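PDB 3N6X: putative glutathionylspermidine synthase from Methylobacillus flagellatus, which probably acts as an ATP-dependent ligase of the circularly permuted ATP-grasp type, although its true substrate is not established. Local coordinates for residues 99-104 and 315-320; 160-165 and 322-327. All blocks are in the same frame, centred on the assembly; numbering follows the deposited sequence.

Overall arrangement
From the N terminus, the chain runs along helix 81-105, whose last turns supply residues 99-104, and later along strand 157-163 of the mixed nine-stranded sheet, whose end supplies residues 160-163 before the chain leaves the sheet at 164-165. About 150 residues further on it returns: 315-320 closes a loop onto the helix in interaction 1, and 322-327, the loop that runs into helix 327-335, closes one onto the strand in interaction 2. The two closures cross, since their segments alternate. Their centres are about 9 Å apart, and they are stitched together by Val317 O with Thr323 OG1 and Thr315 OG1 with Leu164 O, so helix, sheet and returning chain meet in one region.

Interaction 1. Residues 99-104 and 315-320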
loop_
_atom_site.group_PDB
_atom_site.type_symbol
_atom_site.label_atom_id
_atom_site.label_comp_id
_atom_site.label_asym_id
_atom_site.label_seq_id
_atom_site.Cartn_x
_atom_site.Cartn_y
_atom_site.Cartn_z
ATOM N N ASN A 99 5.607 13.399 4.086
ATOM C CA ASN A 99 5.098 14.030 5.316
ATOM C C ASN A 99 5.559 15.470 5.450
ATOM O O ASN A 99 4.801 16.308 5.916
ATOM C CB ASN A 99 5.486 13.214 6.567
ATOM C CG ASN A 99 4.460 12.156 6.912
ATOM O OD1 ASN A 99 3.249 12.414 6.945
ATOM N ND2 ASN A 99 4.912 10.928 7.116
HETATM N N MSE A 100 6.799 15.765 5.042
HETATM C CA MSE A 100 7.310 17.133 5.067
HETATM C C MSE A 100 6.629 17.993 3.984
HETATM O O MSE A 100 6.333 19.164 4.226
HETATM C CB MSE A 100 8.821 17.142 4.916
HETATM C CG MSE A 100 9.520 16.550 6.121
HETATM SE SE MSE A 100 11.417 16.460 5.889
HETATM C CE MSE A 100 11.789 18.325 6.296
ATOM N N PHE A 101 6.304 17.378 2.833
ATOM C CA PHE A 101 5.553 18.036 1.762
ATOM C C PHE A 101 4.165 18.435 2.263
ATOM O O PHE A 101 3.754 19.577 2.066
ATOM C CB PHE A 101 5.429 17.119 0.527
ATOM C CG PHE A 101 4.412 17.606 -0.477
ATOM C CD1 PHE A 101 4.660 18.740 -1.250
ATOM C CD2 PHE A 101 3.195 16.954 -0.629
ATOM C CE1 PHE A 101 3.703 19.216 -2.153
ATOM C CE2 PHE A 101 2.229 17.436 -1.523
ATOM C CZ PHE A 101 2.494 18.557 -2.291
ATOM N N LEU A 102 3.469 17.499 2.962
ATOM C CA LEU A 102 2.123 17.727 3.518
ATOM C C LEU A 102 2.108 18.828 4.582
ATOM O O LEU A 102 1.233 19.680 4.554
ATOM C CB LEU A 102 1.499 16.416 4.034
ATOM C CG LEU A 102 1.024 15.471 2.921
ATOM C CD1 LEU A 102 0.849 14.041 3.440
ATOM C CD2 LEU A 102 -0.278 15.988 2.260
ATOM N N HIS A 103 3.118 18.870 5.450
ATOM C CA HIS A 103 3.253 19.969 6.397
ATOM C C HIS A 103 3.477 21.290 5.627
ATOM O O HIS A 103 2.890 22.314 5.971
ATOM C CB HIS A 103 4.414 19.712 7.376
ATOM C CG HIS A 103 4.665 20.862 8.289
ATOM N ND1 HIS A 103 3.940 21.025 9.459
ATOM C CD2 HIS A 103 5.480 21.933 8.128
ATOM C CE1 HIS A 103 4.359 22.166 9.989
ATOM N NE2 HIS A 103 5.288 22.748 9.228
ATOM N N ASP A 104 4.312 21.257 4.584
ATOM C CA ASP A 104 4.611 22.455 3.798
ATOM C C ASP A 104 3.377 23.023 3.048
ATOM O O ASP A 104 3.114 24.221 3.174
ATOM C CB ASP A 104 5.780 22.197 2.841
ATOM C CG ASP A 104 6.383 23.438 2.210
ATOM O OD1 ASP A 104 6.356 24.501 2.853
ATOM O OD2 ASP A 104 6.962 23.321 1.128
ATOM N N THR A 315 -4.431 14.193 3.368
ATOM C CA THR A 315 -3.212 13.532 2.864
ATOM C C THR A 315 -3.316 13.209 1.371
ATOM O O THR A 315 -2.291 12.963 0.728
ATOM C CB THR A 315 -2.888 12.257 3.663
ATOM O OG1 THR A 315 -3.958 11.325 3.502
ATOM C CG2 THR A 315 -2.626 12.538 5.135
ATOM N N GLY A 316 -4.553 13.180 0.845
ATOM C CA GLY A 316 -4.837 12.825 -0.542
ATOM C C GLY A 316 -4.114 13.663 -1.583
ATOM O O GLY A 316 -3.907 13.205 -2.706
ATOM N N VAL A 317 -3.738 14.907 -1.225
ATOM C CA VAL A 317 -3.017 15.788 -2.130
ATOM C C VAL A 317 -1.600 15.243 -2.447
ATOM O O VAL A 317 -1.073 15.522 -3.518
ATOM C CB VAL A 317 -3.014 17.267 -1.638
ATOM C CG1 VAL A 317 -2.117 17.460 -0.410
ATOM C CG2 VAL A 317 -2.611 18.220 -2.758
ATOM N N ALA A 318 -1.025 14.414 -1.547
ATOM C CA ALA A 318 0.327 13.858 -1.731
ATOM C C ALA A 318 0.371 12.541 -2.544
ATOM O O ALA A 318 1.395 12.248 -3.170
ATOM C CB ALA A 318 1.002 13.674 -0.391
ATOM N N ASP A 319 -0.707 11.751 -2.532
ATOM C CA ASP A 319 -0.700 10.508 -3.295
ATOM C C ASP A 319 -1.595 10.545 -4.534
ATOM O O ASP A 319 -1.735 9.530 -5.213
ATOM C CB ASP A 319 -0.996 9.289 -2.405
ATOM C CG ASP A 319 -2.405 9.241 -1.855
ATOM O OD1 ASP A 319 -3.141 10.236 -2.023
ATOM O OD2 ASP A 319 -2.755 8.228 -1.218
ATOM N N ASP A 320 -2.156 11.729 -4.860
ATOM C CA ASP A 320 -2.905 11.944 -6.100
ATOM C C ASP A 320 -1.978 11.735 -7.322
ATOM O O ASP A 320 -0.800 12.093 -7.274
ATOM C CB ASP A 320 -3.496 13.361 -6.144
ATOM C CG ASP A 320 -4.373 13.590 -7.360
ATOM O OD1 ASP A 320 -5.553 13.177 -7.326
ATOM O OD2 ASP A 320 -3.855 14.105 -8.375
#
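Leu102 and Ala318 mark the closest approach of the two backbones, their CA atoms 6.8 Å apart, where the end of helix 81-105 faces the short, weakly bonded helical turn 316-319. Leu102 does most of the touching. Its CG lies anti to its own carbonyl carbon (chi1 -74°), which sends the forked end across to the turn. There CD2 packs 3.6 Å from Val317 CG1 and 3.7 Å from Ala318 CB, the leucine and valine side chains running past each other in opposite directions. The other branch, CD1, sits 4.1 Å from Thr315 CB, against the carbon side of the threonine, whose OG1 is bonded instead to Leu164 O. Phe101 meets the turn with the edge of its ring: CD2 is 4.0 Å from Ala318 CB, and Val317 O also lies near the ring plane, 4.3 Å from CE2. The Ala318 methyl therefore touches both the phenylalanine edge and the leucine fork. Outside the pair, Met330 and Tyr334 of helix 327-335 also touch Phe101, while Tyr141 lies against both Leu102 and Thr315. Chemically this is a buried, apolar join between a helix and a turn, made by van der Waals and hydrophobic contact between the two segments; the polar groups at its border, Thr315 OG1 and Val317 O, find their partners in Leu164 O and Thr323 OG1.

Interaction 2. Residues 160-165 and 322-327; sequences LEDNLR and DTYIYV. With SO4 (sulfate ion), chain B.
Tyr324 brings its ring up to strand 157-163, with CE1 3.7 Å from Leu160 O and 4.1 Å from Glu161 N, both approached obliquely. With CG anti to the backbone N (chi1 169°), the ring reaches from the loop to the strand, and its hydroxyl continues past Leu160 to pair with Val159 O and Val344 N. Asp162 comes at the ring's edge: OD2 is 3.9 Å from Tyr324 CD1, and the carboxylate is turned 48° from the ring plane. The same oxygen packs 3.9 Å from Val327 CG2, a methyl at the start of helix 327-335. One shell out, Arg94 of helix 81-105 forms a salt bridge with Asp162 OD1 and also touches Tyr324 and Val327, so one arginine side chain serves all three. A phenylalanine in place of Tyr324 would probably keep the ring packing but leave Val159 O and Val344 N without their hydroxyl partner. Beyond the strand's end, Arg165 N donates to sulfate O2 over 2.7 Å at 152°, and Thr166 N grips the ion too; Arg165 NE turns to Asp319 OD1 in a salt bridge. Sulfate here and glycerol on Glu161, probably both from the crystallisation liquor, are consistent with a polar pocket in this ATP-grasp fold. The chemistry implies a buried aspartate whose charge is probably balanced by Arg94, while the tyrosine joins loop and strand through its hydroxyl.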
loop_
_atom_site.group_PDB
_atom_site.type_symbol
_atom_site.label_atom_id
_atom_site.label_comp_id
_atom_site.label_asym_id
_atom_site.label_seq_id
_atom_site.Cartn_x
_atom_site.Cartn_y
_atom_site.Cartn_z
ATOM N N LEU A 160 5.716 2.309 -7.872
ATOM C CA LEU A 160 4.611 2.488 -8.822
ATOM C C LEU A 160 3.613 3.538 -8.343
ATOM O O LEU A 160 3.012 4.232 -9.164
ATOM C CB LEU A 160 3.853 1.161 -9.029
ATOM C CG LEU A 160 4.386 0.183 -10.066
ATOM C CD1 LEU A 160 3.334 -0.830 -10.402
ATOM C CD2 LEU A 160 4.794 0.883 -11.330
ATOM N N GLU A 161 3.369 3.589 -7.023
ATOM C CA GLU A 161 2.316 4.418 -6.443
ATOM C C GLU A 161 2.511 4.558 -4.943
ATOM O O GLU A 161 3.035 3.646 -4.306
ATOM C CB GLU A 161 0.948 3.735 -6.711
ATOM C CG GLU A 161 -0.270 4.618 -6.517
ATOM C CD GLU A 161 -1.583 3.957 -6.894
ATOM O OE1 GLU A 161 -1.629 2.706 -6.954
ATOM O OE2 GLU A 161 -2.569 4.694 -7.132
ATOM N N ASP A 162 2.014 5.669 -4.365
ATOM C CA ASP A 162 2.014 5.894 -2.917
ATOM C C ASP A 162 0.564 5.738 -2.399
ATOM O O ASP A 162 -0.371 6.041 -3.132
ATOM C CB ASP A 162 2.572 7.300 -2.591
ATOM C CG ASP A 162 4.003 7.527 -3.081
ATOM O OD1 ASP A 162 4.924 6.856 -2.560
ATOM O OD2 ASP A 162 4.202 8.401 -3.962
ATOM N N ASN A 163 0.378 5.208 -1.171
ATOM C CA ASN A 163 -0.969 5.018 -0.575
ATOM C C ASN A 163 -0.997 5.633 0.808
ATOM O O ASN A 163 -0.493 5.029 1.754
ATOM C CB ASN A 163 -1.344 3.529 -0.511
ATOM C CG ASN A 163 -1.278 2.831 -1.837
ATOM O OD1 ASN A 163 -2.206 2.901 -2.651
ATOM N ND2 ASN A 163 -0.164 2.155 -2.090
ATOM N N LEU A 164 -1.564 6.851 0.924
ATOM C CA LEU A 164 -1.506 7.646 2.148
ATOM C C LEU A 164 -2.872 7.977 2.757
ATOM O O LEU A 164 -2.936 8.763 3.710
ATOM C CB LEU A 164 -0.737 8.975 1.865
ATOM C CG LEU A 164 0.552 8.897 1.029
ATOM C CD1 LEU A 164 0.990 10.275 0.607
ATOM C CD2 LEU A 164 1.663 8.234 1.793
ATOM N N ARG A 165 -3.958 7.460 2.179
ATOM C CA ARG A 165 -5.312 7.785 2.643
ATOM C C ARG A 165 -5.766 6.836 3.770
ATOM O O ARG A 165 -5.749 7.234 4.945
ATOM C CB ARG A 165 -6.301 7.826 1.452
ATOM C CG ARG A 165 -6.002 9.004 0.514
ATOM C CD ARG A 165 -6.629 8.863 -0.848
ATOM N NE ARG A 165 -5.907 9.658 -1.837
ATOM C CZ ARG A 165 -6.446 10.149 -2.946
ATOM N NH1 ARG A 165 -7.727 9.939 -3.218
ATOM N NH2 ARG A 165 -5.713 10.866 -3.784
ATOM N N ASP A 322 -1.536 13.323 -10.000
ATOM C CA ASP A 322 -0.866 14.538 -10.471
ATOM C C ASP A 322 0.277 15.009 -9.570
ATOM O O ASP A 322 1.109 15.813 -10.010
ATOM C CB ASP A 322 -1.871 15.670 -10.710
ATOM C CG ASP A 322 -2.796 15.436 -11.894
ATOM O OD1 ASP A 322 -2.348 14.806 -12.892
ATOM O OD2 ASP A 322 -3.947 15.902 -11.842
ATOM N N THR A 323 0.322 14.540 -8.313
ATOM C CA THR A 323 1.391 14.951 -7.388
ATOM C C THR A 323 2.548 13.961 -7.425
ATOM O O THR A 323 3.687 14.345 -7.191
ATOM C CB THR A 323 0.835 15.151 -5.977
ATOM O OG1 THR A 323 -0.310 15.990 -6.053
ATOM C CG2 THR A 323 1.838 15.777 -5.042
ATOM N N TYR A 324 2.243 12.689 -7.737
ATOM C CA TYR A 324 3.193 11.578 -7.806
ATOM C C TYR A 324 4.492 11.948 -8.531
ATOM O O TYR A 324 5.582 11.551 -8.101
ATOM C CB TYR A 324 2.518 10.352 -8.481
ATOM C CG TYR A 324 3.480 9.240 -8.847
ATOM C CD1 TYR A 324 3.916 8.322 -7.891
ATOM C CD2 TYR A 324 3.954 9.102 -10.149
ATOM C CE1 TYR A 324 4.795 7.291 -8.226
ATOM C CE2 TYR A 324 4.850 8.087 -10.492
ATOM C CZ TYR A 324 5.257 7.176 -9.532
ATOM O OH TYR A 324 6.148 6.190 -9.873
ATOM N N ILE A 325 4.381 12.722 -9.614
ATOM C CA ILE A 325 5.530 13.073 -10.439
ATOM C C ILE A 325 6.533 14.015 -9.752
ATOM O O ILE A 325 7.684 14.098 -10.183
ATOM C CB ILE A 325 5.076 13.558 -11.842
ATOM C CG1 ILE A 325 4.287 14.886 -11.748
ATOM C CG2 ILE A 325 4.244 12.442 -12.567
ATOM C CD1 ILE A 325 4.093 15.614 -13.097
ATOM N N TYR A 326 6.112 14.695 -8.664
ATOM C CA TYR A 326 6.978 15.640 -7.937
ATOM C C TYR A 326 7.707 15.026 -6.749
ATOM O O TYR A 326 8.528 15.699 -6.128
ATOM C CB TYR A 326 6.171 16.875 -7.493
ATOM C CG TYR A 326 5.494 17.576 -8.650
ATOM C CD1 TYR A 326 6.237 18.252 -9.615
ATOM C CD2 TYR A 326 4.110 17.531 -8.805
ATOM C CE1 TYR A 326 5.620 18.861 -10.709
ATOM C CE2 TYR A 326 3.483 18.146 -9.886
ATOM C CZ TYR A 326 4.243 18.789 -10.848
ATOM O OH TYR A 326 3.627 19.391 -11.911
ATOM N N VAL A 327 7.414 13.759 -6.423
ATOM C CA VAL A 327 8.002 13.094 -5.256
ATOM C C VAL A 327 9.545 13.100 -5.253
ATOM O O VAL A 327 10.117 13.572 -4.273
ATOM C CB VAL A 327 7.358 11.711 -4.926
ATOM C CG1 VAL A 327 7.997 11.097 -3.682
ATOM C CG2 VAL A 327 5.860 11.863 -4.724
HETATM S S SO4 B . -5.144 4.278 0.126
HETATM O O1 SO4 B . -4.427 3.024 0.000
HETATM O O2 SO4 B . -4.231 5.330 0.522
HETATM O O3 SO4 B . -5.754 4.592 -1.149
HETATM O O4 SO4 B . -6.190 4.143 1.098
#